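Local coordinates for protein diadenosine tetraphosphatase, putative (Trypanosoma brucei, PDB 2QJC) that probably hydrolyses diadenosine tetraphosphate or related phosphate compounds as a calcineurin-like metallophosphoesterase that holds two manganese ions, at residues E157-I165 / A179-W190; R224-S232 / I241-G249. All coordinates share one frame; numbering follows the deposited sequence.

Contact 1 (E157-I165 / A179-W190); sequences EVTTMRNLI and ATEETNDGGKPW. With PO4 (phosphate ion), chain D.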
loop_
_atom_site.group_PDB
_atom_site.type_symbol
_atom_site.label_atom_id
_atom_site.label_comp_id
_atom_site.label_asym_id
_atom_site.label_seq_id
_atom_site.Cartn_x
_atom_site.Cartn_y
_atom_site.Cartn_z
ATOM N N GLU A 157 -3.577 9.167 -9.749
ATOM C CA GLU A 157 -2.786 9.888 -8.758
ATOM C C GLU A 157 -2.568 9.079 -7.477
ATOM O O GLU A 157 -1.436 8.937 -7.020
ATOM C CB GLU A 157 -3.454 11.225 -8.401
ATOM C CG GLU A 157 -3.892 12.062 -9.608
ATOM C CD GLU A 157 -4.418 13.439 -9.216
ATOM O OE1 GLU A 157 -4.824 13.619 -8.048
ATOM O OE2 GLU A 157 -4.435 14.343 -10.082
ATOM N N VAL A 158 -3.640 8.535 -6.905
ATOM C CA VAL A 158 -3.515 7.770 -5.667
ATOM C C VAL A 158 -2.709 6.476 -5.778
ATOM O O VAL A 158 -2.282 5.919 -4.765
ATOM C CB VAL A 158 -4.909 7.444 -5.057
ATOM C CG1 VAL A 158 -5.640 8.741 -4.701
ATOM C CG2 VAL A 158 -5.726 6.617 -6.036
ATOM N N THR A 159 -2.477 5.998 -6.994
ATOM C CA THR A 159 -1.708 4.764 -7.152
ATOM C C THR A 159 -0.315 4.943 -7.751
ATOM O O THR A 159 0.464 3.982 -7.787
ATOM C CB THR A 159 -2.459 3.718 -8.017
ATOM O OG1 THR A 159 -2.769 4.279 -9.299
ATOM C CG2 THR A 159 -3.737 3.275 -7.329
ATOM N N THR A 160 0.011 6.154 -8.205
ATOM C CA THR A 160 1.326 6.384 -8.821
ATOM C C THR A 160 2.117 7.636 -8.429
ATOM O O THR A 160 3.286 7.760 -8.803
ATOM C CB THR A 160 1.221 6.441 -10.376
ATOM O OG1 THR A 160 0.596 7.671 -10.763
ATOM C CG2 THR A 160 0.402 5.281 -10.918
HETATM N N MSE A 161 1.516 8.559 -7.685
HETATM C CA MSE A 161 2.220 9.806 -7.359
HETATM C C MSE A 161 3.476 9.717 -6.487
HETATM O O MSE A 161 3.521 8.980 -5.497
HETATM C CB MSE A 161 1.244 10.821 -6.738
HETATM C CG MSE A 161 0.977 10.630 -5.243
HETATM SE SE MSE A 161 -0.372 11.864 -4.551
HETATM C CE MSE A 161 0.575 13.530 -4.705
ATOM N N ARG A 162 4.495 10.484 -6.874
ATOM C CA ARG A 162 5.752 10.558 -6.133
ATOM C C ARG A 162 6.037 12.024 -5.792
ATOM O O ARG A 162 6.529 12.351 -4.701
ATOM C CB ARG A 162 6.914 10.012 -6.969
ATOM C CG ARG A 162 6.876 8.517 -7.222
ATOM C CD ARG A 162 7.927 8.127 -8.261
ATOM N NE ARG A 162 7.621 6.852 -8.918
ATOM C CZ ARG A 162 7.897 5.662 -8.400
ATOM N NH1 ARG A 162 8.489 5.571 -7.216
ATOM N NH2 ARG A 162 7.587 4.562 -9.072
ATOM N N ASN A 163 5.694 12.902 -6.731
ATOM C CA ASN A 163 5.928 14.330 -6.596
ATOM C C ASN A 163 4.706 15.226 -6.827
ATOM O O ASN A 163 3.707 14.819 -7.418
ATOM C CB ASN A 163 7.035 14.751 -7.577
ATOM C CG ASN A 163 8.440 14.446 -7.060
ATOM O OD1 ASN A 163 8.637 13.551 -6.238
ATOM N ND2 ASN A 163 9.425 15.196 -7.553
ATOM N N LEU A 164 4.818 16.461 -6.349
ATOM C CA LEU A 164 3.791 17.489 -6.512
ATOM C C LEU A 164 4.527 18.753 -6.983
ATOM O O LEU A 164 5.490 19.212 -6.342
ATOM C CB LEU A 164 3.064 17.757 -5.185
ATOM C CG LEU A 164 1.960 16.767 -4.785
ATOM C CD1 LEU A 164 1.578 16.981 -3.320
ATOM C CD2 LEU A 164 0.754 16.944 -5.696
ATOM N N ILE A 165 4.074 19.296 -8.108
ATOM C CA ILE A 165 4.684 20.482 -8.701
ATOM C C ILE A 165 3.722 21.664 -8.704
ATOM O O ILE A 165 2.575 21.543 -9.145
ATOM C CB ILE A 165 5.087 20.225 -10.164
ATOM C CG1 ILE A 165 5.827 18.890 -10.281
ATOM C CG2 ILE A 165 5.955 21.373 -10.663
ATOM C CD1 ILE A 165 6.093 18.465 -11.706
ATOM N N ALA A 179 0.029 16.443 -9.476
ATOM C CA ALA A 179 0.580 15.188 -8.976
ATOM C C ALA A 179 1.267 14.451 -10.113
ATOM O O ALA A 179 0.702 14.308 -11.194
ATOM C CB ALA A 179 -0.537 14.321 -8.400
ATOM N N THR A 180 2.486 13.983 -9.884
ATOM C CA THR A 180 3.180 13.256 -10.936
ATOM C C THR A 180 3.960 12.036 -10.443
ATOM O O THR A 180 4.526 12.035 -9.348
ATOM C CB THR A 180 4.144 14.177 -11.712
ATOM O OG1 THR A 180 4.762 13.429 -12.766
ATOM C CG2 THR A 180 5.216 14.741 -10.788
ATOM N N GLU A 181 3.973 10.998 -11.268
ATOM C CA GLU A 181 4.687 9.766 -10.962
ATOM C C GLU A 181 6.168 9.945 -11.278
ATOM O O GLU A 181 7.028 9.275 -10.707
ATOM C CB GLU A 181 4.114 8.624 -11.798
ATOM C CG GLU A 181 4.973 7.384 -11.844
ATOM C CD GLU A 181 4.343 6.296 -12.689
ATOM O OE1 GLU A 181 3.699 6.648 -13.707
ATOM O OE2 GLU A 181 4.498 5.101 -12.343
ATOM N N GLU A 182 6.457 10.857 -12.200
ATOM C CA GLU A 182 7.832 11.124 -12.589
ATOM C C GLU A 182 8.505 12.050 -11.575
ATOM O O GLU A 182 7.836 12.766 -10.824
ATOM C CB GLU A 182 7.868 11.725 -14.000
ATOM C CG GLU A 182 7.490 10.710 -15.088
ATOM C CD GLU A 182 7.433 11.308 -16.487
ATOM O OE1 GLU A 182 8.466 11.830 -16.961
ATOM O OE2 GLU A 182 6.352 11.251 -17.119
ATOM N N THR A 183 9.830 12.016 -11.545
ATOM C CA THR A 183 10.580 12.840 -10.612
ATOM C C THR A 183 11.506 13.812 -11.350
ATOM O O THR A 183 12.172 14.643 -10.728
ATOM C CB THR A 183 11.390 11.939 -9.634
ATOM O OG1 THR A 183 12.180 12.751 -8.756
ATOM C CG2 THR A 183 12.294 10.986 -10.406
ATOM N N ASN A 184 11.523 13.723 -12.678
ATOM C CA ASN A 184 12.371 14.592 -13.490
ATOM C C ASN A 184 11.710 15.901 -13.942
ATOM O O ASN A 184 12.284 16.646 -14.738
ATOM C CB ASN A 184 12.896 13.838 -14.721
ATOM C CG ASN A 184 11.789 13.176 -15.529
ATOM O OD1 ASN A 184 10.628 13.571 -15.462
ATOM N ND2 ASN A 184 12.156 12.168 -16.312
ATOM N N ASP A 185 10.511 16.184 -13.445
ATOM C CA ASP A 185 9.827 17.421 -13.807
ATOM C C ASP A 185 9.843 18.399 -12.648
ATOM O O ASP A 185 9.065 19.347 -12.618
ATOM C CB ASP A 185 8.380 17.153 -14.222
ATOM C CG ASP A 185 8.271 16.578 -15.622
ATOM O OD1 ASP A 185 8.823 17.192 -16.562
ATOM O OD2 ASP A 185 7.627 15.520 -15.789
ATOM N N GLY A 186 10.735 18.167 -11.695
ATOM C CA GLY A 186 10.818 19.040 -10.546
ATOM C C GLY A 186 9.731 18.729 -9.535
ATOM O O GLY A 186 9.146 17.643 -9.549
ATOM N N GLY A 187 9.456 19.689 -8.657
ATOM C CA GLY A 187 8.445 19.494 -7.641
ATOM C C GLY A 187 9.077 19.001 -6.355
ATOM O O GLY A 187 10.305 18.973 -6.225
ATOM N N LYS A 188 8.240 18.615 -5.400
ATOM C CA LYS A 188 8.721 18.114 -4.124
ATOM C C LYS A 188 8.013 16.807 -3.819
ATOM O O LYS A 188 6.945 16.526 -4.369
ATOM C CB LYS A 188 8.428 19.124 -3.013
ATOM C CG LYS A 188 8.999 20.510 -3.261
ATOM C CD LYS A 188 8.674 21.452 -2.119
ATOM C CE LYS A 188 9.304 22.822 -2.340
ATOM N NZ LYS A 188 9.024 23.758 -1.209
ATOM N N PRO A 189 8.614 15.973 -2.959
ATOM C CA PRO A 189 7.985 14.697 -2.610
ATOM C C PRO A 189 6.583 14.997 -2.101
ATOM O O PRO A 189 6.403 15.863 -1.237
ATOM C CB PRO A 189 8.910 14.131 -1.534
ATOM C CG PRO A 189 9.644 15.338 -1.005
ATOM C CD PRO A 189 9.884 16.154 -2.238
ATOM N N TRP A 190 5.590 14.296 -2.642
ATOM C CA TRP A 190 4.212 14.559 -2.259
ATOM C C TRP A 190 3.970 14.623 -0.744
ATOM O O TRP A 190 3.334 15.558 -0.261
ATOM C CB TRP A 190 3.261 13.541 -2.915
ATOM C CG TRP A 190 3.048 12.297 -2.106
ATOM C CD1 TRP A 190 3.809 11.159 -2.127
ATOM C CD2 TRP A 190 2.097 12.126 -1.048
ATOM N NE1 TRP A 190 3.397 10.300 -1.138
ATOM C CE2 TRP A 190 2.349 10.868 -0.461
ATOM C CE3 TRP A 190 1.062 12.923 -0.535
ATOM C CZ2 TRP A 190 1.606 10.382 0.618
ATOM C CZ3 TRP A 190 0.318 12.442 0.541
ATOM C CH2 TRP A 190 0.598 11.180 1.106
HETATM P P PO4 D . 7.166 0.459 -7.911
HETATM O O1 PO4 D . 8.449 -0.143 -7.112
HETATM O O2 PO4 D . 7.251 2.041 -7.831
HETATM O O3 PO4 D . 7.243 -0.020 -9.389
HETATM O O4 PO4 D . 5.865 -0.033 -7.215
#

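Contact 2 (R224-S232 / I241-G249); sequences RCVYGGRLS and IISVPGWNG. With PO4 (phosphate ion), chain D.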
loop_
_atom_site.group_PDB
_atom_site.type_symbol
_atom_site.label_atom_id
_atom_site.label_comp_id
_atom_site.label_asym_id
_atom_site.label_seq_id
_atom_site.Cartn_x
_atom_site.Cartn_y
_atom_site.Cartn_z
ATOM N N ARG A 224 11.586 -1.307 0.292
ATOM C CA ARG A 224 12.173 -2.141 -0.764
ATOM C C ARG A 224 12.339 -3.631 -0.490
ATOM O O ARG A 224 13.338 -4.220 -0.900
ATOM C CB ARG A 224 13.551 -1.601 -1.142
ATOM C CG ARG A 224 13.683 -0.107 -1.108
ATOM C CD ARG A 224 15.138 0.281 -0.894
ATOM N NE ARG A 224 15.408 1.514 -1.605
ATOM C CZ ARG A 224 16.227 1.622 -2.640
ATOM N NH1 ARG A 224 16.890 0.566 -3.089
ATOM N NH2 ARG A 224 16.333 2.788 -3.255
ATOM N N CYS A 225 11.371 -4.254 0.166
ATOM C CA CYS A 225 11.477 -5.675 0.475
ATOM C C CYS A 225 11.919 -6.574 -0.697
ATOM O O CYS A 225 12.874 -7.338 -0.569
ATOM C CB CYS A 225 10.146 -6.185 1.033
ATOM S SG CYS A 225 10.104 -7.981 1.237
ATOM N N VAL A 226 11.230 -6.478 -1.829
ATOM C CA VAL A 226 11.538 -7.302 -2.997
ATOM C C VAL A 226 12.885 -7.017 -3.662
ATOM O O VAL A 226 13.406 -7.853 -4.392
ATOM C CB VAL A 226 10.438 -7.181 -4.073
ATOM C CG1 VAL A 226 10.464 -5.794 -4.701
ATOM C CG2 VAL A 226 10.631 -8.260 -5.141
ATOM N N TYR A 227 13.447 -5.842 -3.409
ATOM C CA TYR A 227 14.727 -5.463 -3.991
ATOM C C TYR A 227 15.884 -5.792 -3.046
ATOM O O TYR A 227 17.024 -5.376 -3.283
ATOM C CB TYR A 227 14.746 -3.963 -4.293
ATOM C CG TYR A 227 13.668 -3.481 -5.239
ATOM C CD1 TYR A 227 13.758 -3.708 -6.619
ATOM C CD2 TYR A 227 12.584 -2.740 -4.758
ATOM C CE1 TYR A 227 12.800 -3.197 -7.493
ATOM C CE2 TYR A 227 11.626 -2.230 -5.617
ATOM C CZ TYR A 227 11.736 -2.454 -6.979
ATOM O OH TYR A 227 10.791 -1.904 -7.812
ATOM N N GLY A 228 15.586 -6.517 -1.968
ATOM C CA GLY A 228 16.618 -6.885 -1.014
ATOM C C GLY A 228 16.752 -5.948 0.173
ATOM O O GLY A 228 17.743 -6.005 0.908
ATOM N N GLY A 229 15.755 -5.087 0.367
ATOM C CA GLY A 229 15.785 -4.145 1.474
ATOM C C GLY A 229 15.162 -4.677 2.758
ATOM O O GLY A 229 15.834 -5.342 3.554
ATOM N N ARG A 230 13.882 -4.375 2.967
ATOM C CA ARG A 230 13.155 -4.813 4.160
ATOM C C ARG A 230 11.640 -4.667 3.975
ATOM O O ARG A 230 11.180 -3.898 3.122
ATOM C CB ARG A 230 13.584 -3.982 5.382
ATOM C CG ARG A 230 15.054 -4.095 5.763
ATOM C CD ARG A 230 15.390 -3.236 6.970
ATOM N NE ARG A 230 14.849 -3.776 8.216
ATOM C CZ ARG A 230 15.327 -4.848 8.843
ATOM N NH1 ARG A 230 16.364 -5.509 8.344
ATOM N NH2 ARG A 230 14.770 -5.256 9.978
ATOM N N LEU A 231 10.872 -5.415 4.766
ATOM C CA LEU A 231 9.411 -5.346 4.723
ATOM C C LEU A 231 9.006 -4.708 6.046
ATOM O O LEU A 231 9.161 -5.311 7.111
ATOM C CB LEU A 231 8.782 -6.737 4.597
ATOM C CG LEU A 231 7.274 -6.728 4.294
ATOM C CD1 LEU A 231 7.017 -6.023 2.946
ATOM C CD2 LEU A 231 6.735 -8.170 4.265
ATOM N N SER A 232 8.501 -3.479 5.967
ATOM C CA SER A 232 8.113 -2.717 7.144
ATOM C C SER A 232 6.614 -2.589 7.369
ATOM O O SER A 232 5.818 -2.642 6.429
ATOM C CB SER A 232 8.713 -1.316 7.060
ATOM O OG SER A 232 10.086 -1.375 6.733
ATOM N N ILE A 241 7.106 1.603 13.845
ATOM C CA ILE A 241 7.525 0.836 12.681
ATOM C C ILE A 241 8.316 -0.419 13.066
ATOM O O ILE A 241 9.337 -0.341 13.749
ATOM C CB ILE A 241 8.403 1.701 11.736
ATOM C CG1 ILE A 241 7.708 3.035 11.445
ATOM C CG2 ILE A 241 8.667 0.959 10.436
ATOM C CD1 ILE A 241 6.364 2.895 10.765
ATOM N N ILE A 242 7.822 -1.576 12.632
ATOM C CA ILE A 242 8.482 -2.854 12.873
ATOM C C ILE A 242 8.799 -3.456 11.505
ATOM O O ILE A 242 7.927 -3.539 10.642
ATOM C CB ILE A 242 7.574 -3.840 13.633
ATOM C CG1 ILE A 242 7.360 -3.359 15.070
ATOM C CG2 ILE A 242 8.191 -5.232 13.621
ATOM C CD1 ILE A 242 6.437 -4.251 15.872
ATOM N N SER A 243 10.045 -3.880 11.311
ATOM C CA SER A 243 10.446 -4.457 10.037
ATOM C C SER A 243 11.314 -5.696 10.192
ATOM O O SER A 243 11.835 -5.982 11.269
ATOM C CB SER A 243 11.210 -3.421 9.208
ATOM O OG SER A 243 12.446 -3.098 9.823
ATOM N N VAL A 244 11.458 -6.420 9.089
ATOM C CA VAL A 244 12.270 -7.626 9.029
ATOM C C VAL A 244 13.065 -7.561 7.727
ATOM O O VAL A 244 12.753 -6.763 6.836
ATOM C CB VAL A 244 11.402 -8.909 9.003
ATOM C CG1 VAL A 244 10.611 -9.033 10.291
ATOM C CG2 VAL A 244 10.474 -8.886 7.804
ATOM N N PRO A 245 14.110 -8.394 7.607
ATOM C CA PRO A 245 14.947 -8.429 6.404
ATOM C C PRO A 245 14.141 -8.718 5.136
ATOM O O PRO A 245 13.223 -9.539 5.154
ATOM C CB PRO A 245 15.941 -9.545 6.716
ATOM C CG PRO A 245 16.123 -9.405 8.204
ATOM C CD PRO A 245 14.695 -9.227 8.676
ATOM N N GLY A 246 14.493 -8.047 4.040
ATOM C CA GLY A 246 13.798 -8.265 2.784
ATOM C C GLY A 246 14.315 -9.486 2.041
ATOM O O GLY A 246 15.203 -10.180 2.532
ATOM N N TRP A 247 13.760 -9.743 0.858
ATOM C CA TRP A 247 14.142 -10.885 0.020
ATOM C C TRP A 247 15.541 -10.710 -0.579
ATOM O O TRP A 247 15.829 -9.693 -1.204
ATOM C CB TRP A 247 13.105 -11.061 -1.095
ATOM C CG TRP A 247 13.357 -12.222 -2.012
ATOM C CD1 TRP A 247 13.767 -13.477 -1.657
ATOM C CD2 TRP A 247 13.143 -12.257 -3.430
ATOM N NE1 TRP A 247 13.815 -14.290 -2.763
ATOM C CE2 TRP A 247 13.437 -13.569 -3.865
ATOM C CE3 TRP A 247 12.727 -11.306 -4.377
ATOM C CZ2 TRP A 247 13.328 -13.960 -5.208
ATOM C CZ3 TRP A 247 12.619 -11.693 -5.713
ATOM C CH2 TRP A 247 12.918 -13.011 -6.113
ATOM N N ASN A 248 16.409 -11.704 -0.388
ATOM C CA ASN A 248 17.776 -11.621 -0.905
ATOM C C ASN A 248 17.903 -11.954 -2.389
ATOM O O ASN A 248 18.997 -11.878 -2.949
ATOM C CB ASN A 248 18.726 -12.524 -0.101
ATOM C CG ASN A 248 18.378 -13.997 -0.216
ATOM O OD1 ASN A 248 17.925 -14.466 -1.261
ATOM N ND2 ASN A 248 18.610 -14.741 0.860
ATOM N N GLY A 249 16.791 -12.323 -3.017
ATOM C CA GLY A 249 16.811 -12.646 -4.432
ATOM C C GLY A 249 16.652 -14.122 -4.746
ATOM O O GLY A 249 16.732 -14.534 -5.907
HETATM P P PO4 D . 7.166 0.459 -7.911
HETATM O O1 PO4 D . 8.449 -0.143 -7.112
HETATM O O2 PO4 D . 7.251 2.041 -7.831
HETATM O O3 PO4 D . 7.243 -0.020 -9.389
HETATM O O4 PO4 D . 5.865 -0.033 -7.215
#

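Contact 1 (E157-I165 / A179-W190)
The selenium of Met161, a selenomethionine, lies over one face of the Trp190 indole near its rim, 4.6 Å from the centroid of the five-membered ring, a Met-aromatic contact in which the two side chains cross at about a right angle. The methyl beyond the selenium, CE of Met161, lies 3.9 Å from Ala179 CB. Leu164 divides its branches, CD1 going to the backbone of Trp190 and CD2 to that of Ala179, while Phe202 meets the indole edge-to-face. In Asn163, CG sits anti to the carbonyl carbon (chi1 -81°), which carries the amide across to the turn. There Asn163 ND2 donates to Gly186 O at 3.2 Å, with the acceptor in the amide plane but the donor well above the carbonyl plane. Its OD1 accepts from Arg208, so both ends of the amide are engaged and its rotation is fixed. Arg162 and Glu181 run side by side in the same direction, their guanidinium and carboxylate planes 8° apart, yet Arg162 NH2 and Glu181 OE2 stay 4.5 Å apart, beyond a salt bridge. Arg162 NH2 donates to phosphate O2 at 2.8 Å, and NH1 forms a salt bridge with Asp205. In the backbone, Thr180 O accepts from both Arg162 N (2.9 Å) and Asn163 N (3.0 Å), and Leu164 exchanges hydrogen bonds with Lys188 on the other flank. Two residues facing one make a classic beta bulge, set where helix 155-160 gives way to the central strand of a three-stranded antiparallel sheet; its bulged end delivers an arginine to the phosphate beside the dimanganese site of the metallophosphoesterase fold.

Contact 2 (R224-S232 / I241-G249)
Arg230 reaches Ser243 with its side edge: Arg230 NE at 3.0 Å and NH2 at 3.2 Å both donate to Ser243 OG, which lies in the guanidinium plane. The bend of the arginine at chi3 (72°) folds the group back over the neighbouring strand, where one face rests against the peptide joining Val244 to Pro245. Past this clasp, Leu231 and Val244 form a hydrogen-bonded antiparallel pair, Leu231 N to Val244 O being 3.1 Å. Ser232 and Ser243 make the next, non-hydrogen-bonded pair, and the hydroxyls of Ser232 and Ser223 are hydrogen-bonded. Toward the other end, Trp247 N donates to Cys225 O at 2.9 Å, and Gly228 N reaches the same oxygen from the opposite face of its plane. Gly246 fits close against Cys225 and Gly229, and its N donates to Gly229 O. Val226 CG2 touches Trp247 CE3 at 3.8 Å. Farther out, helix 31-41 packs on Leu231 and Val244, and Tyr227 OH donates to phosphate O1 at 3.0 Å. The chemistry is thus mainly backbone bonding, with one arginine-serine clasp across the hairpin, and it ties the chain leaving the edge strand to a short 3-10 segment that presents a tyrosine to the bound anion.

Overall arrangement
Contacts 1 and 2 are both partly buried antiparallel pairings, and they follow one another along the chain without touching: their centres are 24 Å apart, and no element is common to both. Contact 1 belongs to a small three-stranded sheet, its centre about 17 Å from that of the chain; contact 2, about 14 Å from it, pairs the edge strand of a five-stranded mixed sheet with its neighbour. Both rest on backbone bonding, but contact 1 joins an apolar cluster to charged side chains and buries 959 Å² against 573 Å², whereas contact 2 adds arginine-serine bonds. They converge on one phosphate, probably from the crystallisation liquor, which His82 also binds, consistent with an anion pocket beside the metals.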